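Local coordinates for 11R-lipoxygenase (Gersemia fruticosa, PDB 3VF1), which acts as a calcium-dependent, non-heme iron 11R-lipoxygenase, a dioxygenase that probably inserts molecular oxygen into polyunsaturated fatty acids, at residues K21-V26 / T70-Q75; T25-D30 / I101-I106; D37-I42 / D58-N63; I86-N91 / K129-Y134. All coordinates share one frame; numbering follows the deposited sequence.

Contact 1 of 4, residues K21-V26 / T70-Q75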
loop_
_atom_site.group_PDB
_atom_site.type_symbol
_atom_site.label_atom_id
_atom_site.label_comp_id
_atom_site.label_asym_id
_atom_site.label_seq_id
_atom_site.Cartn_x
_atom_site.Cartn_y
_atom_site.Cartn_z
ATOM N N LYS A 21 35.427 -30.946 7.934
ATOM C CA LYS A 21 35.767 -29.577 7.554
ATOM C C LYS A 21 34.540 -28.800 7.078
ATOM O O LYS A 21 33.721 -29.318 6.318
ATOM C CB LYS A 21 36.847 -29.582 6.465
ATOM C CG LYS A 21 36.429 -30.235 5.153
ATOM C CD LYS A 21 35.938 -29.213 4.138
ATOM C CE LYS A 21 35.576 -29.876 2.819
ATOM N NZ LYS A 21 35.090 -28.900 1.806
ATOM N N TYR A 22 34.421 -27.557 7.536
ATOM C CA TYR A 22 33.314 -26.684 7.153
ATOM C C TYR A 22 33.831 -25.342 6.652
ATOM O O TYR A 22 34.541 -24.639 7.371
ATOM C CB TYR A 22 32.391 -26.437 8.347
ATOM C CG TYR A 22 31.627 -27.652 8.823
ATOM C CD1 TYR A 22 31.086 -28.559 7.920
ATOM C CD2 TYR A 22 31.446 -27.889 10.177
ATOM C CE1 TYR A 22 30.387 -29.664 8.357
ATOM C CE2 TYR A 22 30.751 -28.994 10.621
ATOM C CZ TYR A 22 30.225 -29.878 9.708
ATOM O OH TYR A 22 29.529 -30.978 10.150
ATOM N N LYS A 23 33.472 -24.988 5.423
ATOM C CA LYS A 23 33.810 -23.677 4.880
ATOM C C LYS A 23 32.599 -22.752 4.948
ATOM O O LYS A 23 31.756 -22.745 4.051
ATOM C CB LYS A 23 34.301 -23.797 3.439
ATOM C CG LYS A 23 34.709 -22.469 2.821
ATOM C CD LYS A 23 35.342 -22.662 1.456
ATOM C CE LYS A 23 35.818 -21.342 0.874
ATOM N NZ LYS A 23 36.544 -21.530 -0.413
ATOM N N ILE A 24 32.523 -21.972 6.022
ATOM C CA ILE A 24 31.381 -21.099 6.265
ATOM C C ILE A 24 31.624 -19.704 5.700
ATOM O O ILE A 24 32.559 -19.017 6.103
ATOM C CB ILE A 24 31.091 -20.986 7.771
ATOM C CG1 ILE A 24 30.911 -22.380 8.379
ATOM C CG2 ILE A 24 29.856 -20.127 8.011
ATOM C CD1 ILE A 24 30.810 -22.386 9.888
ATOM N N THR A 25 30.769 -19.292 4.770
ATOM C CA THR A 25 30.861 -17.968 4.165
ATOM C C THR A 25 29.654 -17.124 4.556
ATOM O O THR A 25 28.510 -17.521 4.336
ATOM C CB THR A 25 30.927 -18.051 2.632
ATOM O OG1 THR A 25 32.001 -18.915 2.241
ATOM C CG2 THR A 25 31.141 -16.669 2.031
ATOM N N VAL A 26 29.914 -15.956 5.132
ATOM C CA VAL A 26 28.849 -15.069 5.580
ATOM C C VAL A 26 28.787 -13.814 4.721
ATOM O O VAL A 26 29.767 -13.077 4.608
ATOM C CB VAL A 26 29.051 -14.652 7.048
ATOM C CG1 VAL A 26 27.915 -13.747 7.506
ATOM C CG2 VAL A 26 29.155 -15.881 7.938
ATOM N N THR A 70 31.892 -9.839 2.171
ATOM C CA THR A 70 31.899 -11.262 2.491
ATOM C C THR A 70 33.006 -11.610 3.480
ATOM O O THR A 70 34.073 -10.994 3.479
ATOM C CB THR A 70 32.099 -12.114 1.222
ATOM O OG1 THR A 70 30.968 -11.962 0.355
ATOM C CG2 THR A 70 32.265 -13.587 1.576
ATOM N N ASP A 71 32.739 -12.599 4.326
ATOM C CA ASP A 71 33.744 -13.139 5.229
ATOM C C ASP A 71 33.703 -14.660 5.169
ATOM O O ASP A 71 32.671 -15.271 5.442
ATOM C CB ASP A 71 33.498 -12.669 6.662
ATOM C CG ASP A 71 33.587 -11.164 6.806
ATOM O OD1 ASP A 71 34.716 -10.641 6.911
ATOM O OD2 ASP A 71 32.526 -10.504 6.820
ATOM N N THR A 72 34.828 -15.268 4.807
ATOM C CA THR A 72 34.905 -16.719 4.688
ATOM C C THR A 72 35.679 -17.314 5.859
ATOM O O THR A 72 36.713 -16.785 6.266
ATOM C CB THR A 72 35.569 -17.136 3.363
ATOM O OG1 THR A 72 34.745 -16.724 2.265
ATOM C CG2 THR A 72 35.764 -18.643 3.307
ATOM N N TYR A 73 35.169 -18.418 6.395
ATOM C CA TYR A 73 35.774 -19.067 7.551
ATOM C C TYR A 73 35.972 -20.557 7.298
ATOM O O TYR A 73 35.052 -21.247 6.861
ATOM C CB TYR A 73 34.888 -18.884 8.785
ATOM C CG TYR A 73 34.569 -17.444 9.119
ATOM C CD1 TYR A 73 33.572 -16.758 8.438
ATOM C CD2 TYR A 73 35.255 -16.773 10.125
ATOM C CE1 TYR A 73 33.271 -15.444 8.742
ATOM C CE2 TYR A 73 34.961 -15.459 10.437
ATOM C CZ TYR A 73 33.968 -14.799 9.742
ATOM O OH TYR A 73 33.669 -13.491 10.047
ATOM N N ASP A 74 37.178 -21.047 7.572
ATOM C CA ASP A 74 37.450 -22.479 7.532
ATOM C C ASP A 74 37.313 -23.041 8.941
ATOM O O ASP A 74 37.801 -22.445 9.900
ATOM C CB ASP A 74 38.855 -22.745 6.991
ATOM C CG ASP A 74 39.000 -22.360 5.530
ATOM O OD1 ASP A 74 38.030 -22.546 4.766
ATOM O OD2 ASP A 74 40.085 -21.872 5.145
ATOM N N GLN A 75 36.644 -24.183 9.067
ATOM C CA GLN A 75 36.358 -24.744 10.384
ATOM C C GLN A 75 36.426 -26.268 10.405
ATOM O O GLN A 75 36.547 -26.914 9.364
ATOM C CB GLN A 75 34.975 -24.289 10.856
ATOM C CG GLN A 75 34.826 -22.784 11.012
ATOM C CD GLN A 75 35.664 -22.226 12.145
ATOM O OE1 GLN A 75 36.547 -22.901 12.672
ATOM N NE2 GLN A 75 35.384 -20.986 12.531
HETATM O O HOH W 1 30.520 -10.787 5.427
#

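Contact 2 of 4, residues T25-D30 / I101-I106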
loop_
_atom_site.group_PDB
_atom_site.type_symbol
_atom_site.label_atom_id
_atom_site.label_comp_id
_atom_site.label_asym_id
_atom_site.label_seq_id
_atom_site.Cartn_x
_atom_site.Cartn_y
_atom_site.Cartn_z
ATOM N N THR A 25 30.769 -19.292 4.770
ATOM C CA THR A 25 30.861 -17.968 4.165
ATOM C C THR A 25 29.654 -17.124 4.556
ATOM O O THR A 25 28.510 -17.521 4.336
ATOM C CB THR A 25 30.927 -18.051 2.632
ATOM O OG1 THR A 25 32.001 -18.915 2.241
ATOM C CG2 THR A 25 31.141 -16.669 2.031
ATOM N N VAL A 26 29.914 -15.956 5.132
ATOM C CA VAL A 26 28.849 -15.069 5.580
ATOM C C VAL A 26 28.787 -13.814 4.721
ATOM O O VAL A 26 29.767 -13.077 4.608
ATOM C CB VAL A 26 29.051 -14.652 7.048
ATOM C CG1 VAL A 26 27.915 -13.747 7.506
ATOM C CG2 VAL A 26 29.155 -15.881 7.938
ATOM N N GLU A 27 27.629 -13.575 4.114
ATOM C CA GLU A 27 27.407 -12.356 3.347
ATOM C C GLU A 27 26.610 -11.357 4.174
ATOM O O GLU A 27 25.471 -11.624 4.556
ATOM C CB GLU A 27 26.663 -12.664 2.048
ATOM C CG GLU A 27 27.398 -13.623 1.127
ATOM C CD GLU A 27 26.762 -13.708 -0.248
ATOM O OE1 GLU A 27 25.758 -13.004 -0.486
ATOM O OE2 GLU A 27 27.270 -14.478 -1.093
ATOM N N THR A 28 27.217 -10.209 4.451
ATOM C CA THR A 28 26.555 -9.163 5.221
ATOM C C THR A 28 25.532 -8.441 4.352
ATOM O O THR A 28 25.782 -8.167 3.179
ATOM C CB THR A 28 27.570 -8.139 5.759
ATOM O OG1 THR A 28 28.578 -8.815 6.521
ATOM C CG2 THR A 28 26.878 -7.104 6.638
ATOM N N GLY A 29 24.373 -8.140 4.931
ATOM C CA GLY A 29 23.328 -7.436 4.212
ATOM C C GLY A 29 23.677 -5.978 3.993
ATOM O O GLY A 29 24.780 -5.541 4.324
ATOM N N ASP A 30 22.735 -5.220 3.441
ATOM C CA ASP A 30 22.983 -3.821 3.107
ATOM C C ASP A 30 22.716 -2.884 4.284
ATOM O O ASP A 30 23.037 -1.698 4.224
ATOM C CB ASP A 30 22.147 -3.399 1.893
ATOM C CG ASP A 30 20.658 -3.600 2.109
ATOM O OD1 ASP A 30 20.218 -3.620 3.278
ATOM O OD2 ASP A 30 19.925 -3.734 1.105
ATOM N N ILE A 101 22.683 -9.993 8.575
ATOM C CA ILE A 101 23.225 -10.975 7.644
ATOM C C ILE A 101 22.259 -11.271 6.501
ATOM O O ILE A 101 21.093 -11.595 6.726
ATOM C CB ILE A 101 23.558 -12.290 8.373
ATOM C CG1 ILE A 101 24.605 -12.036 9.460
ATOM C CG2 ILE A 101 24.055 -13.338 7.386
ATOM C CD1 ILE A 101 24.878 -13.230 10.346
ATOM N N ALA A 102 22.756 -11.155 5.273
ATOM C CA ALA A 102 21.968 -11.481 4.092
ATOM C C ALA A 102 21.720 -12.983 4.040
ATOM O O ALA A 102 20.576 -13.435 4.103
ATOM C CB ALA A 102 22.682 -11.015 2.833
ATOM N N LYS A 103 22.799 -13.753 3.926
ATOM C CA LYS A 103 22.703 -15.207 3.925
ATOM C C LYS A 103 24.032 -15.853 4.297
ATOM O O LYS A 103 25.080 -15.208 4.262
ATOM C CB LYS A 103 22.246 -15.714 2.555
ATOM C CG LYS A 103 23.183 -15.361 1.414
ATOM C CD LYS A 103 22.572 -15.727 0.070
ATOM C CE LYS A 103 23.459 -15.299 -1.088
ATOM N NZ LYS A 103 22.827 -15.580 -2.406
ATOM N N VAL A 104 23.974 -17.131 4.656
ATOM C CA VAL A 104 25.167 -17.891 5.006
ATOM C C VAL A 104 25.319 -19.078 4.061
ATOM O O VAL A 104 24.346 -19.756 3.736
ATOM C CB VAL A 104 25.100 -18.405 6.456
ATOM C CG1 VAL A 104 26.343 -19.217 6.791
ATOM C CG2 VAL A 104 24.940 -17.243 7.424
ATOM N N ILE A 105 26.548 -19.320 3.619
ATOM C CA ILE A 105 26.841 -20.427 2.719
ATOM C C ILE A 105 27.876 -21.348 3.350
ATOM O O ILE A 105 29.007 -20.938 3.608
ATOM C CB ILE A 105 27.390 -19.924 1.375
ATOM C CG1 ILE A 105 26.421 -18.919 0.749
ATOM C CG2 ILE A 105 27.642 -21.097 0.435
ATOM C CD1 ILE A 105 26.965 -18.232 -0.483
ATOM N N ILE A 106 27.486 -22.594 3.594
ATOM C CA ILE A 106 28.378 -23.561 4.222
ATOM C C ILE A 106 28.719 -24.687 3.257
ATOM O O ILE A 106 27.863 -25.502 2.915
ATOM C CB ILE A 106 27.744 -24.161 5.487
ATOM C CG1 ILE A 106 27.327 -23.045 6.448
ATOM C CG2 ILE A 106 28.717 -25.117 6.163
ATOM C CD1 ILE A 106 26.615 -23.536 7.689
#

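Contact 3 of 4, residues D37-I42 / D58-N63. Unlike the reference sequence in segment 58-63: Tyr60 (reference Asp).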
loop_
_atom_site.group_PDB
_atom_site.type_symbol
_atom_site.label_atom_id
_atom_site.label_comp_id
_atom_site.label_asym_id
_atom_site.label_seq_id
_atom_site.Cartn_x
_atom_site.Cartn_y
_atom_site.Cartn_z
ATOM N N ASP A 37 32.180 -4.662 17.255
ATOM C CA ASP A 37 32.304 -6.104 17.425
ATOM C C ASP A 37 31.007 -6.815 17.046
ATOM O O ASP A 37 30.098 -6.948 17.865
ATOM C CB ASP A 37 32.682 -6.435 18.871
ATOM C CG ASP A 37 33.359 -7.785 19.002
ATOM O OD1 ASP A 37 32.697 -8.811 18.745
ATOM O OD2 ASP A 37 34.553 -7.819 19.365
ATOM N N ALA A 38 30.928 -7.274 15.801
ATOM C CA ALA A 38 29.742 -7.974 15.319
ATOM C C ALA A 38 29.976 -9.480 15.285
ATOM O O ALA A 38 29.329 -10.202 14.525
ATOM C CB ALA A 38 29.368 -7.474 13.941
ATOM N N SER A 39 30.902 -9.950 16.114
ATOM C CA SER A 39 31.231 -11.368 16.175
ATOM C C SER A 39 30.064 -12.187 16.716
ATOM O O SER A 39 29.348 -11.751 17.617
ATOM C CB SER A 39 32.459 -11.588 17.057
ATOM O OG SER A 39 33.579 -10.878 16.558
ATOM N N VAL A 40 29.884 -13.382 16.160
ATOM C CA VAL A 40 28.827 -14.286 16.594
ATOM C C VAL A 40 29.339 -15.718 16.601
ATOM O O VAL A 40 30.464 -15.986 16.181
ATOM C CB VAL A 40 27.598 -14.208 15.668
ATOM C CG1 VAL A 40 27.020 -12.801 15.666
ATOM C CG2 VAL A 40 27.967 -14.643 14.259
ATOM N N SER A 41 28.509 -16.634 17.086
ATOM C CA SER A 41 28.839 -18.051 17.060
ATOM C C SER A 41 27.811 -18.797 16.215
ATOM O O SER A 41 26.637 -18.432 16.198
ATOM C CB SER A 41 28.879 -18.620 18.479
ATOM O OG SER A 41 27.631 -18.460 19.130
ATOM N N ILE A 42 28.255 -19.836 15.514
ATOM C CA ILE A 42 27.376 -20.579 14.618
ATOM C C ILE A 42 27.391 -22.082 14.898
ATOM O O ILE A 42 28.419 -22.741 14.749
ATOM C CB ILE A 42 27.749 -20.332 13.138
ATOM C CG1 ILE A 42 26.879 -21.196 12.224
ATOM C CG2 ILE A 42 29.228 -20.612 12.898
ATOM C CD1 ILE A 42 27.004 -20.851 10.759
ATOM N N ASP A 58 34.388 -14.209 13.883
ATOM C CA ASP A 58 34.856 -12.877 14.241
ATOM C C ASP A 58 34.555 -11.881 13.127
ATOM O O ASP A 58 35.036 -12.028 12.003
ATOM C CB ASP A 58 36.358 -12.897 14.528
ATOM C CG ASP A 58 36.715 -13.785 15.702
ATOM O OD1 ASP A 58 35.870 -13.943 16.610
ATOM O OD2 ASP A 58 37.840 -14.327 15.716
ATOM N N LYS A 59 33.753 -10.870 13.446
ATOM C CA LYS A 59 33.415 -9.826 12.488
ATOM C C LYS A 59 33.651 -8.455 13.106
ATOM O O LYS A 59 33.102 -8.138 14.162
ATOM C CB LYS A 59 31.957 -9.959 12.046
ATOM C CG LYS A 59 31.500 -8.880 11.075
ATOM C CD LYS A 59 32.331 -8.878 9.800
ATOM C CE LYS A 59 31.818 -7.844 8.810
ATOM N NZ LYS A 59 32.668 -7.755 7.591
ATOM N N TYR A 60 34.473 -7.648 12.444
ATOM C CA TYR A 60 34.781 -6.308 12.923
ATOM C C TYR A 60 34.549 -5.286 11.819
ATOM O O TYR A 60 35.005 -5.464 10.689
ATOM C CB TYR A 60 36.233 -6.236 13.402
ATOM C CG TYR A 60 36.580 -7.263 14.456
ATOM C CD1 TYR A 60 36.201 -7.083 15.780
ATOM C CD2 TYR A 60 37.291 -8.410 14.129
ATOM C CE1 TYR A 60 36.516 -8.018 16.747
ATOM C CE2 TYR A 60 37.613 -9.351 15.090
ATOM C CZ TYR A 60 37.222 -9.150 16.397
ATOM O OH TYR A 60 37.539 -10.083 17.357
ATOM N N PHE A 61 33.833 -4.216 12.150
ATOM C CA PHE A 61 33.541 -3.166 11.182
ATOM C C PHE A 61 34.565 -2.040 11.277
ATOM O O PHE A 61 34.694 -1.387 12.314
ATOM C CB PHE A 61 32.130 -2.617 11.396
ATOM C CG PHE A 61 31.043 -3.561 10.967
ATOM C CD1 PHE A 61 30.827 -3.822 9.624
ATOM C CD2 PHE A 61 30.234 -4.184 11.905
ATOM C CE1 PHE A 61 29.828 -4.690 9.223
ATOM C CE2 PHE A 61 29.232 -5.052 11.508
ATOM C CZ PHE A 61 29.029 -5.305 10.166
ATOM N N HIS A 62 35.292 -1.820 10.185
ATOM C CA HIS A 62 36.325 -0.790 10.138
ATOM C C HIS A 62 35.723 0.590 10.386
ATOM O O HIS A 62 35.966 1.204 11.426
ATOM C CB HIS A 62 37.045 -0.815 8.786
ATOM C CG HIS A 62 37.606 -2.155 8.424
ATOM N ND1 HIS A 62 36.896 -3.090 7.702
ATOM C CD2 HIS A 62 38.809 -2.719 8.689
ATOM C CE1 HIS A 62 37.637 -4.170 7.534
ATOM N NE2 HIS A 62 38.802 -3.972 8.124
ATOM N N ASN A 63 34.937 1.070 9.428
ATOM C CA ASN A 63 34.271 2.361 9.555
ATOM C C ASN A 63 32.769 2.178 9.746
ATOM O O ASN A 63 32.278 1.051 9.807
ATOM C CB ASN A 63 34.554 3.237 8.331
ATOM C CG ASN A 63 34.134 2.579 7.031
ATOM O OD1 ASN A 63 33.002 2.742 6.577
ATOM N ND2 ASN A 63 35.051 1.838 6.421
#

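Contact 4 of 4, residues I86-N91 / K129-Y134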
loop_
_atom_site.group_PDB
_atom_site.type_symbol
_atom_site.label_atom_id
_atom_site.label_comp_id
_atom_site.label_asym_id
_atom_site.label_seq_id
_atom_site.Cartn_x
_atom_site.Cartn_y
_atom_site.Cartn_z
ATOM N N ILE A 86 20.943 -23.682 10.856
ATOM C CA ILE A 86 22.058 -23.153 11.628
ATOM C C ILE A 86 21.516 -22.281 12.748
ATOM O O ILE A 86 20.403 -21.766 12.656
ATOM C CB ILE A 86 23.002 -22.305 10.755
ATOM C CG1 ILE A 86 22.318 -20.998 10.341
ATOM C CG2 ILE A 86 23.445 -23.096 9.531
ATOM C CD1 ILE A 86 23.174 -20.096 9.474
ATOM N N THR A 87 22.302 -22.117 13.804
ATOM C CA THR A 87 21.915 -21.256 14.913
ATOM C C THR A 87 22.986 -20.197 15.141
ATOM O O THR A 87 24.177 -20.500 15.169
ATOM C CB THR A 87 21.707 -22.061 16.207
ATOM O OG1 THR A 87 20.804 -23.146 15.958
ATOM C CG2 THR A 87 21.139 -21.172 17.303
ATOM N N LEU A 88 22.551 -18.953 15.303
ATOM C CA LEU A 88 23.468 -17.833 15.461
ATOM C C LEU A 88 23.238 -17.143 16.799
ATOM O O LEU A 88 22.097 -16.924 17.205
ATOM C CB LEU A 88 23.283 -16.840 14.314
ATOM C CG LEU A 88 23.665 -17.377 12.933
ATOM C CD1 LEU A 88 23.091 -16.498 11.833
ATOM C CD2 LEU A 88 25.178 -17.479 12.802
ATOM N N LYS A 89 24.328 -16.809 17.481
ATOM C CA LYS A 89 24.252 -16.190 18.798
ATOM C C LYS A 89 25.296 -15.089 18.921
ATOM O O LYS A 89 26.435 -15.255 18.488
ATOM C CB LYS A 89 24.477 -17.246 19.884
ATOM C CG LYS A 89 24.582 -16.693 21.302
ATOM C CD LYS A 89 23.249 -16.169 21.806
ATOM C CE LYS A 89 23.383 -15.554 23.190
ATOM N NZ LYS A 89 22.092 -15.001 23.686
ATOM N N GLU A 90 24.904 -13.963 19.509
ATOM C CA GLU A 90 25.828 -12.855 19.703
ATOM C C GLU A 90 27.034 -13.328 20.508
ATOM O O GLU A 90 26.892 -13.871 21.604
ATOM C CB GLU A 90 25.132 -11.678 20.395
ATOM C CG GLU A 90 24.773 -11.916 21.855
ATOM C CD GLU A 90 25.910 -11.584 22.806
ATOM O OE1 GLU A 90 26.931 -11.026 22.350
ATOM O OE2 GLU A 90 25.781 -11.882 24.012
ATOM N N ASN A 91 28.219 -13.130 19.944
ATOM C CA ASN A 91 29.456 -13.589 20.558
ATOM C C ASN A 91 30.388 -12.413 20.825
ATOM O O ASN A 91 31.545 -12.595 21.206
ATOM C CB ASN A 91 30.138 -14.613 19.646
ATOM C CG ASN A 91 31.418 -15.169 20.241
ATOM O OD1 ASN A 91 32.518 -14.760 19.867
ATOM N ND2 ASN A 91 31.280 -16.106 21.173
ATOM N N LYS A 129 20.052 -11.363 19.615
ATOM C CA LYS A 129 20.354 -12.374 20.624
ATOM C C LYS A 129 20.656 -13.717 19.954
ATOM O O LYS A 129 21.817 -14.050 19.721
ATOM C CB LYS A 129 19.200 -12.525 21.623
ATOM C CG LYS A 129 18.545 -11.219 22.042
ATOM C CD LYS A 129 17.685 -11.397 23.290
ATOM C CE LYS A 129 16.767 -12.607 23.180
ATOM N NZ LYS A 129 15.877 -12.738 24.366
ATOM N N GLN A 130 19.611 -14.471 19.622
ATOM C CA GLN A 130 19.777 -15.801 19.052
ATOM C C GLN A 130 18.840 -15.995 17.866
ATOM O O GLN A 130 17.631 -15.801 17.983
ATOM C CB GLN A 130 19.514 -16.870 20.114
ATOM C CG GLN A 130 19.672 -18.297 19.613
ATOM C CD GLN A 130 19.496 -19.321 20.717
ATOM O OE1 GLN A 130 19.497 -18.982 21.901
ATOM N NE2 GLN A 130 19.341 -20.583 20.334
ATOM N N LEU A 131 19.406 -16.382 16.727
ATOM C CA LEU A 131 18.637 -16.529 15.497
ATOM C C LEU A 131 18.880 -17.886 14.847
ATOM O O LEU A 131 20.019 -18.262 14.582
ATOM C CB LEU A 131 19.011 -15.418 14.514
ATOM C CG LEU A 131 18.403 -15.529 13.114
ATOM C CD1 LEU A 131 16.901 -15.295 13.156
ATOM C CD2 LEU A 131 19.079 -14.556 12.166
ATOM N N VAL A 132 17.799 -18.610 14.580
ATOM C CA VAL A 132 17.888 -19.902 13.907
ATOM C C VAL A 132 17.400 -19.781 12.464
ATOM O O VAL A 132 16.306 -19.283 12.207
ATOM C CB VAL A 132 17.074 -20.991 14.640
ATOM C CG1 VAL A 132 15.608 -20.584 14.776
ATOM C CG2 VAL A 132 17.197 -22.325 13.914
ATOM N N VAL A 133 18.226 -20.237 11.528
ATOM C CA VAL A 133 17.930 -20.099 10.107
ATOM C C VAL A 133 17.891 -21.458 9.415
ATOM O O VAL A 133 18.860 -22.212 9.459
ATOM C CB VAL A 133 18.989 -19.222 9.411
ATOM C CG1 VAL A 133 18.608 -18.976 7.959
ATOM C CG2 VAL A 133 19.161 -17.906 10.154
ATOM N N TYR A 134 16.767 -21.763 8.774
ATOM C CA TYR A 134 16.628 -23.010 8.029
ATOM C C TYR A 134 17.397 -22.936 6.721
ATOM O O TYR A 134 17.834 -21.863 6.307
ATOM C CB TYR A 134 15.161 -23.293 7.706
ATOM C CG TYR A 134 14.244 -23.334 8.904
ATOM C CD1 TYR A 134 14.023 -24.517 9.595
ATOM C CD2 TYR A 134 13.583 -22.194 9.333
ATOM C CE1 TYR A 134 13.176 -24.558 10.684
ATOM C CE2 TYR A 134 12.739 -22.226 10.416
ATOM C CZ TYR A 134 12.539 -23.408 11.089
ATOM O OH TYR A 134 11.691 -23.422 12.168
#

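Contact 1 of 4, residues K21-V26 / T70-Q75
Tyr73 N donates its backbone hydrogen bond to Ile24 O at 2.7 Å, and the same oxygen lies at the edge of the Tyr73 ring, near its plane, 3.4 Å from Tyr73 CD1. With Tyr73 CG anti to its own carbonyl carbon (chi1 -56°), the ring leaves the strand on the side that brings this edge to Ile24. Tyr73 O accepts from Ile24 N in return, and the antiparallel ladder continues with reciprocal bonds at Val26 and Asp71; in the Tyr22 and Gln75 pair, the bond from Gln75 N is weak.

On the face carrying Lys23, Thr25, Thr72 and Asp74, Thr25 CG2 presses on Thr70 CG2 at 3.3 Å. Lys23, stretched out with CG anti to the backbone N (chi1 -178°), lays CE against Thr72 CG2 at 3.6 Å. Asp74 OD1 runs beside Lys23 CG, but Lys23 NZ stays 5.5 Å from Asp74 OD1. The other face turns into the sandwich: Val26 CG2 meets Tyr73 CE1 at 4.2 Å, while Tyr73 OH bonds Asp58 O and Asp71 OD2 forms a salt bridge with Lys59.

Backbone bonds and methyl contacts therefore join these two strands of the PLAT sandwich, while the polar ends of Asp71 and Tyr73 tie their sheet to the loop carrying Asp58, a predicted calcium ligand.

Contact 2 of 4, residues T25-D30 / I101-I106
Glu27 faces both Ala102 and Lys103 across a classic beta bulge in the PLAT sandwich. Its carbonyl oxygen takes the N-H of each: Ala102 N donates to Glu27 O at 2.8 Å, and Lys103 N adds a weak, long bond. The extra residue shifts the antiparallel register by one, so Thr28 pairs with Ile101 and their side chains diverge. At the bulge Ala102 CB points toward strand 20-28, 3.3 Å from Glu27 O. From Glu27 back to Thr25 the ladder is regular. Glu27 N bonds Lys103 O, and Thr25 N reaches Ile105 O at 2.7 Å, with Ile105 N returning a bond to Thr25 O.

The side chains of Glu27 and Lys103 leave the sheet on the same face and stay close along their length. Lys103 starts with CG between its backbone N and carbonyl carbon (chi1 61°) and then extends, which brings its CE to 3.3 Å from Glu27 OE1. The ammonium overshoots: Lys103 NZ is 4.3 Å from Glu27 OE1, too far for a salt bridge, although the opposite charges probably still attract. The other carboxylate oxygen, Glu27 OE2, meets the methyl Ile105 CD1 at 3.8 Å.

On the inner side, Val26 CG1 packs on Ile101 CG2 at 3.9 Å. Further out, Ile101 rests on Leu88 of the facing sheet, and Val104 on Ile86. The backbone of Ala102 is held by Cys123 in strand 116-124 and that of Gly29 by Tyr100. Where strand 20-28 ends, the hydroxyl oxygen Thr28 OG1 is hydrogen-bonded to the indole nitrogen Trp99 NE1.

Contact 3 of 4, residues D37-I42 / D58-N63
The ring of Tyr60, a residue that differs from the reference sequence, meets Asp37 at its edge: Asp37 OD2 lies near the ring plane, 3.3 Å from Tyr60 CE1. The two side chains extend in a common direction, with carboxylate and ring planes 84° apart. Phe61 is met obliquely by the methyl Ala38 CB, 3.4 Å from Phe61 CE2, and its ring also has a cation-pi contact with Arg32.

Beside the Tyr60 ring, Ser39 OG both donates and accepts. It donates to Asp37 OD1 at 3.1 Å, approaching from above the carboxylate plane, and accepts from Lys59 N at 3.1 Å. This fixes the hydroxyl's rotation, and Asp37 thereby positions the acceptor that holds the Lys59 backbone. Ala38 N completes the grip with a bond to Lys59 O of 2.9 Å.

The loop so fastened carries Asp58, predicted to bind calcium, while the salt bridge from Lys59 NZ to Asp71 leads into strand 70-77. Beyond Ser39 the chain enters strand 40-46, whose Val40 bonds Leu57 of strand 55-57 and whose Ser41 bonds Lys89 of strand 83-90, so the contact sits at one end of that sheet.

Contact 4 of 4, residues I86-N91 / K129-Y134
Strands 83-90 and 130-134 form one border of the second sheet of the PLAT sandwich, with 130-134 as its outermost strand. They run antiparallel in regular register. Ile86 and Val133 exchange two backbone bonds, and so do Leu88 and Leu131, the shortest being Leu88 N to Leu131 O at 2.7 Å. At the end of the ladder Lys129 O accepts from Glu90 N at 3.1 Å.

That same oxygen is also met by an aliphatic chain: Lys89 CD comes to 3.3 Å from Lys129 O, because the lysine, with CG anti to its backbone N, bends at chi2 (70°) and folds over the carbonyl. On the same face, which Val132 also shares, the side chains of Thr87 and Gln130 cross at a slant, with Thr87 CG2 3.6 Å from the amide nitrogen Gln130 NE2.

On the opposite face the side chains of the two strands are all apolar: Ile86, Leu88, Leu131 and Val133. Ile86 and Val133 run flank to flank, Ile86 CG1 to Val133 CB being 3.9 Å. Leu88 CD1 lies 4.5 Å from both Leu131 CD2 and Val133 CG2.

These apolar side chains look across to the first sheet, Ile86 onto Val104 and Ile106, Leu88 onto Ile101, Val133 onto Phe121. On the other flank strand 83-90 bonds strand 40-46, whereas Val132 and Tyr134 rest on helix 148-164, with Tyr134 OH bonded to Glu157.

Contacts 1 and 2 share Thr25 and Val26 and stitch strand 20-28 to both its neighbours, 70-77 and 100-109; contact 4 lies in the facing sheet and contact 3 at the end of it, where strand 40-46 begins. Contact 2 is the most buried, and its Ile101, Val104 and Ile106 meet Leu88 and Ile86 of contact 4 inside the sandwich. Contacts 1 and 4 are regular ladders with one face inward; the outer face of contact 4 is partly covered by helix 148-164. Contact 3 differs: a loop held by one backbone bond and a serine hydroxyl that a carboxylate positions, salt-bridged to contact 1 and carrying Asp58, a predicted calcium ligand.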